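Local coordinates for Alr2269 protein (Nostoc sp., PDB 3MC9) that probably helps insert beta-barrel proteins into the outer membrane as a cyanobacterial Omp85 protein, with periplasmic POTRA domains thought to handle the incoming polypeptides, at residues 62-67 with 128-133; 67-72 with 82-87; 138-143 with 167-172; 144-149 with 213-218. All blocks are in the same frame, centred on the assembly; numbering follows the deposited sequence.

Contact 1. Residues 62-67 with 128-133; sequences VLVSEV and VRVSFI
Val128 joins residues 62-67 through both sides of its peptide. Its N-H bonds to Leu63 O at 2.9 Å, almost straight (170°), and its side chain sends CG2 to Val62 CG1 at 3.6 Å. Its carbonyl oxygen takes Ser65 N at 2.8 Å from above the carbonyl plane and a weak second bond from Glu66 N. This doubled use of one acceptor marks a beta bulge at Ser65, where the parallel register slips by one residue. Arg129 comes next, on the opposite face of the sheet from Val128, with its side chain beside that of Glu66 and pointing the same way. A bend at chi3 (91°) brings NE to Glu66 OE1 at 2.9 Å in a salt bridge, with NH2 adding a weak bond to the same oxygen; carboxylate and guanidinium planes stand 71° apart. NH1 pairs with Glu122 of the next strand. Val130 N then bonds to Glu66 O at 2.7 Å, and its CG2 lies 4.1 Å from Val64 CG2. Phe132 receives Val67 CG1 at the ring edge, 3.8 Å from CD2. The contact is therefore two-sided: Val130 and Phe132 pack against helix 98-110, while Arg129, between two carboxylates, probably ties three strands together by charge.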
# COMPACT_ATOMS: atom_id res chain seq x y z
N VAL A 62 4.59 21.96 -17.08
CA VAL A 62 5.75 21.67 -17.89
C VAL A 62 5.37 20.51 -18.77
O VAL A 62 4.66 19.60 -18.35
CB VAL A 62 6.95 21.15 -17.06
CG1 VAL A 62 8.23 21.85 -17.51
CG2 VAL A 62 6.73 21.30 -15.59
N LEU A 63 5.89 20.52 -19.98
CA LEU A 63 5.65 19.42 -20.90
C LEU A 63 6.45 18.25 -20.40
O LEU A 63 7.54 18.43 -19.86
CB LEU A 63 6.08 19.80 -22.32
CG LEU A 63 5.85 18.70 -23.35
CD1 LEU A 63 4.37 18.64 -23.72
CD2 LEU A 63 6.71 18.97 -24.56
N VAL A 64 5.90 17.05 -20.54
CA VAL A 64 6.59 15.86 -20.09
C VAL A 64 7.10 15.18 -21.33
O VAL A 64 6.31 14.91 -22.24
CB VAL A 64 5.67 14.93 -19.26
CG1 VAL A 64 6.31 13.53 -19.10
CG2 VAL A 64 5.39 15.53 -17.89
N SER A 65 8.41 14.91 -21.39
CA SER A 65 9.00 14.21 -22.55
C SER A 65 8.99 12.69 -22.43
O SER A 65 8.98 11.99 -23.45
CB SER A 65 10.44 14.66 -22.80
OG SER A 65 11.27 14.40 -21.68
N GLU A 66 9.03 12.20 -21.19
CA GLU A 66 9.24 10.77 -20.93
C GLU A 66 8.78 10.38 -19.53
O GLU A 66 8.98 11.13 -18.58
CB GLU A 66 10.72 10.43 -21.09
CG GLU A 66 10.96 9.10 -21.79
CD GLU A 66 12.44 8.73 -21.93
OE1 GLU A 66 13.30 9.64 -21.97
OE2 GLU A 66 12.74 7.52 -22.01
N VAL A 67 8.12 9.23 -19.43
CA VAL A 67 7.76 8.67 -18.13
C VAL A 67 8.45 7.34 -17.99
O VAL A 67 8.33 6.48 -18.86
CB VAL A 67 6.23 8.47 -17.96
CG1 VAL A 67 5.92 7.77 -16.62
CG2 VAL A 67 5.53 9.82 -18.02
N VAL A 128 10.18 17.35 -19.42
CA VAL A 128 10.65 16.69 -18.21
C VAL A 128 10.54 15.17 -18.36
O VAL A 128 9.53 14.65 -18.85
CB VAL A 128 9.89 17.15 -16.98
CG1 VAL A 128 10.57 16.59 -15.72
CG2 VAL A 128 9.88 18.67 -16.91
N ARG A 129 11.61 14.48 -17.94
CA ARG A 129 11.58 13.04 -17.82
C ARG A 129 11.16 12.70 -16.40
O ARG A 129 11.87 12.99 -15.44
CB ARG A 129 12.94 12.42 -18.14
CG ARG A 129 13.44 12.74 -19.55
CD ARG A 129 14.91 12.39 -19.75
NE ARG A 129 15.12 11.03 -20.24
CZ ARG A 129 15.73 10.05 -19.57
NH1 ARG A 129 16.21 10.22 -18.34
NH2 ARG A 129 15.86 8.85 -20.15
N VAL A 130 9.96 12.14 -16.25
CA VAL A 130 9.41 11.87 -14.92
C VAL A 130 9.62 10.40 -14.59
O VAL A 130 9.12 9.52 -15.30
CB VAL A 130 7.91 12.24 -14.83
CG1 VAL A 130 7.32 11.83 -13.48
CG2 VAL A 130 7.70 13.74 -15.07
N SER A 131 10.39 10.14 -13.53
CA SER A 131 10.60 8.79 -13.04
C SER A 131 9.72 8.52 -11.82
O SER A 131 9.78 9.23 -10.82
CB SER A 131 12.08 8.56 -12.72
OG SER A 131 12.82 8.44 -13.92
N PHE A 132 8.88 7.50 -11.93
CA PHE A 132 8.12 7.01 -10.79
C PHE A 132 8.92 5.85 -10.26
O PHE A 132 9.11 4.85 -10.96
CB PHE A 132 6.71 6.58 -11.18
CG PHE A 132 5.82 7.73 -11.56
CD1 PHE A 132 5.29 8.57 -10.58
CD2 PHE A 132 5.54 8.00 -12.89
CE1 PHE A 132 4.48 9.65 -10.92
CE2 PHE A 132 4.74 9.07 -13.24
CZ PHE A 132 4.21 9.91 -12.26
N ILE A 133 9.44 6.01 -9.04
CA ILE A 133 10.27 5.00 -8.43
C ILE A 133 9.45 4.33 -7.35
O ILE A 133 8.96 4.97 -6.42
CB ILE A 133 11.58 5.60 -7.88
CG1 ILE A 133 12.35 6.25 -9.04
CG2 ILE A 133 12.45 4.52 -7.20
CD1 ILE A 133 13.14 7.47 -8.64

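Contact 2. Residues 67-72 with 82-87; sequences VLVRPQ and TQVYNV
Val69 and Val84 meet tip to tip where strand and helix pack tightest, CG2 of Val69 lying only 3.5 Å from CG1 of Val84, closer than usual van der Waals contact. The same Val69 CG2 also sits over one face of the Tyr85 ring, a CH-pi contact 22° off the normal and displaced toward the rim. CG2 is anti to the carbonyl carbon, CG1 being anti to the backbone N (chi1 173°); CG1 touches Val84 as well, but CG2 serves both helix residues. Leu76, Ile108 and Phe114 add apolar cover around the two valines. Helix 78-87 thus packs on strand 62-71 of the mixed sheet, its short axis segment 9.3 Å from that of the strand, in the two-helices-on-a-sheet build of a POTRA domain; helix 98-110 lies on the same face. Toward the surface the fit becomes looser and polar. The Tyr85 side chain runs past those of Val67 and Val69 in the opposite direction, with CE1 4.0 Å from Val67 CG1, and Tyr85 OH is hydrogen-bonded to Val67 O at 3.0 Å. A water in the plane of the ring accepts the N-H of Val69 at 3.0 Å and lies beside Tyr85 OH.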
# COMPACT_ATOMS: atom_id res chain seq x y z
N VAL A 67 8.12 9.23 -19.43
CA VAL A 67 7.76 8.67 -18.13
C VAL A 67 8.45 7.34 -17.99
O VAL A 67 8.33 6.48 -18.86
CB VAL A 67 6.23 8.47 -17.96
CG1 VAL A 67 5.92 7.77 -16.62
CG2 VAL A 67 5.53 9.82 -18.02
N LEU A 68 9.20 7.19 -16.92
CA LEU A 68 9.87 5.93 -16.61
C LEU A 68 9.29 5.41 -15.30
O LEU A 68 9.05 6.18 -14.36
CB LEU A 68 11.40 6.12 -16.49
CG LEU A 68 12.17 6.84 -17.62
CD1 LEU A 68 13.71 6.80 -17.39
CD2 LEU A 68 11.84 6.23 -18.96
N VAL A 69 9.02 4.11 -15.24
CA VAL A 69 8.57 3.46 -14.01
C VAL A 69 9.69 2.54 -13.60
O VAL A 69 10.07 1.67 -14.38
CB VAL A 69 7.29 2.66 -14.23
CG1 VAL A 69 6.95 1.86 -12.97
CG2 VAL A 69 6.14 3.58 -14.63
N ARG A 70 10.24 2.72 -12.40
CA ARG A 70 11.44 1.99 -11.98
C ARG A 70 11.30 1.40 -10.58
O ARG A 70 10.70 2.02 -9.72
CB ARG A 70 12.67 2.92 -11.99
CG ARG A 70 13.12 3.41 -13.36
CD ARG A 70 13.58 2.27 -14.25
NE ARG A 70 14.03 2.74 -15.56
CZ ARG A 70 13.31 2.70 -16.69
NH1 ARG A 70 13.84 3.17 -17.81
NH2 ARG A 70 12.07 2.20 -16.71
N PRO A 71 11.90 0.21 -10.35
CA PRO A 71 11.96 -0.32 -9.00
C PRO A 71 12.97 0.50 -8.20
O PRO A 71 13.98 0.92 -8.74
CB PRO A 71 12.48 -1.74 -9.21
CG PRO A 71 13.37 -1.63 -10.40
CD PRO A 71 12.70 -0.59 -11.29
N GLN A 72 12.69 0.73 -6.93
CA GLN A 72 13.66 1.36 -6.05
C GLN A 72 14.85 0.42 -5.78
O GLN A 72 15.98 0.87 -5.62
CB GLN A 72 13.01 1.74 -4.73
CG GLN A 72 13.80 2.75 -3.94
CD GLN A 72 13.07 3.18 -2.70
OE1 GLN A 72 11.95 2.74 -2.44
NE2 GLN A 72 13.69 4.05 -1.91
N THR A 82 2.90 -2.30 -15.30
CA THR A 82 1.60 -2.08 -15.90
C THR A 82 0.62 -1.48 -14.90
O THR A 82 -0.17 -0.61 -15.24
CB THR A 82 1.03 -3.40 -16.45
OG1 THR A 82 1.96 -3.94 -17.41
CG2 THR A 82 -0.33 -3.19 -17.11
N GLN A 83 0.66 -1.98 -13.68
CA GLN A 83 -0.18 -1.45 -12.59
C GLN A 83 0.05 0.05 -12.43
O GLN A 83 -0.90 0.81 -12.32
CB GLN A 83 0.14 -2.14 -11.26
CG GLN A 83 -0.42 -3.53 -11.13
CD GLN A 83 -1.92 -3.53 -10.93
OE1 GLN A 83 -2.63 -4.37 -11.49
NE2 GLN A 83 -2.42 -2.59 -10.16
N VAL A 84 1.32 0.45 -12.40
CA VAL A 84 1.67 1.87 -12.31
C VAL A 84 1.11 2.65 -13.52
O VAL A 84 0.42 3.66 -13.34
CB VAL A 84 3.20 2.07 -12.18
CG1 VAL A 84 3.58 3.55 -12.26
CG2 VAL A 84 3.71 1.46 -10.89
N TYR A 85 1.38 2.17 -14.73
CA TYR A 85 0.96 2.88 -15.95
C TYR A 85 -0.56 3.02 -16.02
O TYR A 85 -1.06 4.06 -16.44
CB TYR A 85 1.53 2.23 -17.23
CG TYR A 85 2.96 2.67 -17.56
CD1 TYR A 85 3.25 3.97 -17.95
CD2 TYR A 85 4.02 1.77 -17.49
CE1 TYR A 85 4.55 4.37 -18.24
CE2 TYR A 85 5.33 2.16 -17.79
CZ TYR A 85 5.59 3.46 -18.16
OH TYR A 85 6.88 3.85 -18.44
N ASN A 86 -1.28 2.00 -15.55
CA ASN A 86 -2.75 2.03 -15.48
C ASN A 86 -3.38 3.16 -14.66
O ASN A 86 -4.52 3.52 -14.91
CB ASN A 86 -3.27 0.72 -14.87
CG ASN A 86 -3.20 -0.46 -15.82
OD1 ASN A 86 -2.86 -0.33 -17.00
ND2 ASN A 86 -3.54 -1.62 -15.30
N VAL A 87 -2.68 3.69 -13.67
CA VAL A 87 -3.33 4.63 -12.74
C VAL A 87 -2.78 6.05 -12.75
O VAL A 87 -3.42 6.97 -12.22
CB VAL A 87 -3.28 4.09 -11.30
CG1 VAL A 87 -4.01 2.76 -11.22
CG2 VAL A 87 -1.85 3.97 -10.80
O HOH W 1 8.78 2.48 -17.73

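Contact 3. Residues 138-143 with 167-172; sequences PVLSKV and RAQYGK
Tyr170 lays its ring along the backbone of residues 140-143. CB lies near the carbonyl oxygens of Leu140 and Ser141. With CG anti to the carbonyl carbon (chi1 -70°), the ring is carried over the start of strand 142-146. CD1 meets the Leu140 methyl CD2 at 3.9 Å, while CD2 of the ring has Ser141 O 3.4 Å away, above the same face that farther out receives Lys142 CA. That CA-H makes a CH-pi contact with the ring, 26° off its normal; the opposite face is backed by Arg167 CA. At the tip, Tyr170 OH accepts a hydrogen bond from Val143 N at 3.2 Å, nearly straight at 173°. The hydroxyl also bonds Asp163, joining helix 161-166 to the first strand. At the base of the side chain, two backbone bonds fasten the loop: Gly171 N to Leu140 O and Leu140 N to Lys172 O, both 2.8 Å. Val139 CG1 rests on the Gly171-Lys172 peptide, 3.3 Å from Gly171 C. Gly171 occupies the third position of a type II beta turn from Gln169 to Lys172, which links the two helices of this POTRA domain and pins their connection to the lead-in of strand 142-146.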
# COMPACT_ATOMS: atom_id res chain seq x y z
N PRO A 138 6.66 -6.67 -0.04
CA PRO A 138 7.19 -8.03 0.01
C PRO A 138 6.07 -9.05 -0.05
O PRO A 138 4.89 -8.69 0.07
CB PRO A 138 7.85 -8.08 1.39
CG PRO A 138 6.98 -7.21 2.23
CD PRO A 138 6.49 -6.11 1.31
N VAL A 139 6.43 -10.31 -0.25
CA VAL A 139 5.46 -11.41 -0.20
C VAL A 139 4.94 -11.51 1.23
O VAL A 139 5.72 -11.48 2.17
CB VAL A 139 6.11 -12.75 -0.61
CG1 VAL A 139 5.10 -13.89 -0.58
CG2 VAL A 139 6.74 -12.63 -2.01
N LEU A 140 3.62 -11.58 1.39
CA LEU A 140 3.02 -11.68 2.74
C LEU A 140 3.30 -13.06 3.33
O LEU A 140 2.83 -14.08 2.80
CB LEU A 140 1.52 -11.41 2.71
CG LEU A 140 0.77 -11.46 4.04
CD1 LEU A 140 1.22 -10.33 4.98
CD2 LEU A 140 -0.72 -11.40 3.81
N SER A 141 4.08 -13.11 4.41
CA SER A 141 4.33 -14.37 5.10
C SER A 141 3.31 -14.57 6.22
O SER A 141 2.80 -15.68 6.39
CB SER A 141 5.76 -14.44 5.65
OG SER A 141 6.03 -13.38 6.54
N LYS A 142 3.02 -13.51 6.97
CA LYS A 142 1.99 -13.61 8.00
C LYS A 142 1.44 -12.28 8.54
O LYS A 142 2.05 -11.22 8.38
CB LYS A 142 2.48 -14.51 9.13
CG LYS A 142 3.04 -13.84 10.35
CD LYS A 142 2.53 -14.54 11.59
CE LYS A 142 3.52 -15.51 12.17
NZ LYS A 142 2.98 -15.98 13.48
N VAL A 143 0.26 -12.37 9.15
CA VAL A 143 -0.36 -11.26 9.87
C VAL A 143 -0.47 -11.61 11.36
O VAL A 143 -0.99 -12.67 11.72
CB VAL A 143 -1.76 -10.88 9.29
CG1 VAL A 143 -2.39 -9.76 10.10
CG2 VAL A 143 -1.64 -10.47 7.84
N ARG A 167 -4.89 -16.01 5.90
CA ARG A 167 -4.19 -17.18 5.35
C ARG A 167 -4.11 -17.19 3.82
O ARG A 167 -3.05 -17.39 3.24
CB ARG A 167 -4.90 -18.47 5.79
CG ARG A 167 -4.00 -19.65 5.93
CD ARG A 167 -4.80 -20.91 6.24
NE ARG A 167 -5.17 -21.02 7.66
CZ ARG A 167 -6.40 -21.18 8.14
NH1 ARG A 167 -7.46 -21.27 7.33
NH2 ARG A 167 -6.58 -21.27 9.45
N ALA A 168 -5.26 -16.97 3.20
CA ALA A 168 -5.42 -17.01 1.76
C ALA A 168 -4.49 -16.04 1.02
O ALA A 168 -4.19 -16.25 -0.15
CB ALA A 168 -6.89 -16.72 1.40
N GLN A 169 -4.07 -14.96 1.68
CA GLN A 169 -3.18 -13.98 1.07
C GLN A 169 -1.69 -14.33 1.28
O GLN A 169 -0.82 -13.70 0.71
CB GLN A 169 -3.48 -12.57 1.61
CG GLN A 169 -4.96 -12.13 1.51
CD GLN A 169 -5.24 -10.77 2.16
OE1 GLN A 169 -4.37 -9.89 2.21
NE2 GLN A 169 -6.46 -10.60 2.68
N TYR A 170 -1.42 -15.34 2.11
CA TYR A 170 -0.05 -15.77 2.41
C TYR A 170 0.63 -16.35 1.18
O TYR A 170 -0.00 -17.03 0.38
CB TYR A 170 -0.03 -16.83 3.52
CG TYR A 170 -0.39 -16.35 4.92
CD1 TYR A 170 -0.96 -15.09 5.15
CD2 TYR A 170 -0.20 -17.18 6.03
CE1 TYR A 170 -1.28 -14.67 6.43
CE2 TYR A 170 -0.53 -16.77 7.31
CZ TYR A 170 -1.07 -15.51 7.51
OH TYR A 170 -1.39 -15.09 8.78
N GLY A 171 1.92 -16.06 1.02
CA GLY A 171 2.72 -16.62 -0.09
C GLY A 171 2.59 -15.84 -1.40
O GLY A 171 3.11 -16.26 -2.43
N LYS A 172 1.89 -14.71 -1.35
CA LYS A 172 1.75 -13.81 -2.49
C LYS A 172 2.14 -12.41 -2.06
O LYS A 172 2.11 -12.08 -0.87
CB LYS A 172 0.31 -13.79 -2.98
CG LYS A 172 -0.04 -14.90 -3.96
CD LYS A 172 -1.50 -14.79 -4.39
CE LYS A 172 -2.47 -15.00 -3.23
NZ LYS A 172 -3.85 -14.65 -3.61

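Contact 4. Residues 144-149 with 213-218; sequences EIQANP and TLQVAE
Glu144, Ile145 and Gln146 run parallel to Thr213, Leu214 and Gln215, each facing its partner in register. Three backbone bonds make the first shell. Leu214 N reaches Glu144 O at 2.8 Å, nearly along the C=O axis; Gln146 N reaches Leu214 O, also at 2.8 Å; and Val216 N reaches Gln146 O at 3.1 Å. The last two donors are tilted a little over 30° from the carbonyl planes. Side chains then fill in on both faces. On the face of Ile145 and Leu214, Ile145 CG2, anti to the backbone N, comes within 4.0 Å of Val216 CG2. On the other face, Thr213 CG2 touches Gln146 CB at 3.9 Å, and the Gln146 and Gln215 side chains run alongside one another, though the placing of their ends is doubtful.

Past the strand ends, Ala147 CB packs on the Glu218 carboxylate, 3.6 Å from CD, and a water spans the gap, donating to Ala147 O and accepting from Glu218 N at 2.9 Å. The second shell fixes these groups. The buried Glu218 carboxylate is bonded to Tyr190, Ser155 and the backbone N of Val156, three bonds that hold it in its rotation against Ala147 CB. Tyr190 also touches Ile145 and Val216, and with Leu186 and Ile183 of helix 176-192 it covers their face. Outer strand 142-146, central strand 211-217 parallel to it, strand 199-206 antiparallel along the far edge, and the covering helices make up the three-stranded alpha/beta architecture of a POTRA domain.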
# COMPACT_ATOMS: atom_id res chain seq x y z
N GLU A 144 0.04 -10.72 12.20
CA GLU A 144 -0.05 -10.83 13.66
C GLU A 144 -0.89 -9.69 14.22
O GLU A 144 -0.77 -8.56 13.77
CB GLU A 144 1.33 -10.62 14.27
CG GLU A 144 2.28 -11.76 14.19
CD GLU A 144 3.61 -11.41 14.82
OE1 GLU A 144 3.72 -10.33 15.44
OE2 GLU A 144 4.55 -12.22 14.70
N ILE A 145 -1.70 -9.99 15.24
CA ILE A 145 -2.39 -8.96 16.00
C ILE A 145 -1.60 -8.65 17.27
O ILE A 145 -1.19 -9.55 17.99
CB ILE A 145 -3.78 -9.42 16.44
CG1 ILE A 145 -4.69 -9.59 15.22
CG2 ILE A 145 -4.40 -8.43 17.46
CD1 ILE A 145 -5.97 -10.35 15.55
N GLN A 146 -1.40 -7.37 17.53
CA GLN A 146 -0.75 -6.91 18.74
C GLN A 146 -1.77 -6.07 19.51
O GLN A 146 -2.12 -4.96 19.11
CB GLN A 146 0.47 -6.09 18.35
CG GLN A 146 1.21 -5.39 19.46
CD GLN A 146 2.26 -4.43 18.91
OE1 GLN A 146 1.94 -3.32 18.46
NE2 GLN A 146 3.50 -4.88 18.90
N ALA A 147 -2.28 -6.63 20.60
CA ALA A 147 -3.35 -5.97 21.36
C ALA A 147 -2.78 -5.04 22.41
O ALA A 147 -3.36 -4.00 22.70
CB ALA A 147 -4.23 -7.00 22.03
N ASN A 148 -1.64 -5.45 22.96
CA ASN A 148 -1.15 -4.95 24.23
C ASN A 148 0.05 -4.01 24.07
O ASN A 148 0.77 -4.09 23.06
CB ASN A 148 -0.74 -6.14 25.11
N PRO A 149 0.30 -3.18 25.10
CA PRO A 149 1.22 -2.04 25.04
C PRO A 149 2.65 -2.49 24.89
O PRO A 149 2.95 -3.24 23.97
CB PRO A 149 1.01 -1.34 26.38
CG PRO A 149 0.57 -2.42 27.33
CD PRO A 149 0.08 -3.59 26.50
N THR A 213 2.15 -6.59 11.18
CA THR A 213 1.66 -6.48 12.53
C THR A 213 0.53 -5.45 12.58
O THR A 213 0.73 -4.28 12.22
CB THR A 213 2.77 -6.06 13.50
OG1 THR A 213 3.90 -6.93 13.33
CG2 THR A 213 2.29 -6.09 14.94
N LEU A 214 -0.65 -5.89 13.01
CA LEU A 214 -1.82 -5.02 13.21
C LEU A 214 -2.00 -4.75 14.70
O LEU A 214 -2.31 -5.65 15.48
CB LEU A 214 -3.08 -5.66 12.66
CG LEU A 214 -3.08 -6.09 11.20
CD1 LEU A 214 -4.40 -6.83 10.87
CD2 LEU A 214 -2.87 -4.86 10.32
N GLN A 215 -1.80 -3.50 15.08
CA GLN A 215 -2.00 -3.05 16.43
C GLN A 215 -3.48 -2.72 16.54
O GLN A 215 -3.98 -1.96 15.72
CB GLN A 215 -1.16 -1.79 16.61
CG GLN A 215 -0.81 -1.43 18.02
CD GLN A 215 0.43 -0.53 18.05
OE1 GLN A 215 0.36 0.67 17.75
NE2 GLN A 215 1.58 -1.11 18.40
N VAL A 216 -4.17 -3.31 17.53
CA VAL A 216 -5.61 -3.15 17.72
C VAL A 216 -5.93 -2.69 19.14
O VAL A 216 -5.42 -3.26 20.11
CB VAL A 216 -6.38 -4.47 17.46
CG1 VAL A 216 -7.88 -4.26 17.59
CG2 VAL A 216 -6.07 -5.01 16.09
N ALA A 217 -6.74 -1.64 19.26
CA ALA A 217 -7.33 -1.24 20.53
C ALA A 217 -8.61 -2.04 20.63
O ALA A 217 -9.60 -1.70 20.03
CB ALA A 217 -7.64 0.26 20.56
N GLU A 218 -8.56 -3.16 21.33
CA GLU A 218 -9.66 -4.11 21.33
C GLU A 218 -10.81 -3.66 22.19
O GLU A 218 -11.96 -3.97 21.90
CB GLU A 218 -9.16 -5.47 21.86
CG GLU A 218 -8.05 -6.04 20.99
CD GLU A 218 -7.71 -7.48 21.30
OE1 GLU A 218 -7.72 -7.85 22.48
OE2 GLU A 218 -7.39 -8.21 20.35
O HOH W 2 -6.48 -3.93 23.27

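How the contacts relate
The four contacts divide between two successive POTRA domains. Contacts 1 and 2 share Val67 and strand 62-71, with centres 12 Å apart; between them Phe132 N and Leu68 O, and likewise Phe132 O and Arg70 N, are probably hydrogen-bonded, each at 2.8 Å, so the strand pairing of contact 1 runs on into the strand that carries contact 2. Contacts 3 and 4 use strand 142-146 in turn, 18 Å apart between centres, and touch where Val143 CG1 meets Leu214 CD1 at 3.6 Å. The pairs stay separate: centres of contacts 1 and 4 are 41 Å apart, and even contacts 2 and 3 keep their nearest atoms about 11 Å apart. Strand 127-136 is followed, after a short connection, by strand 142-146, linking the domains.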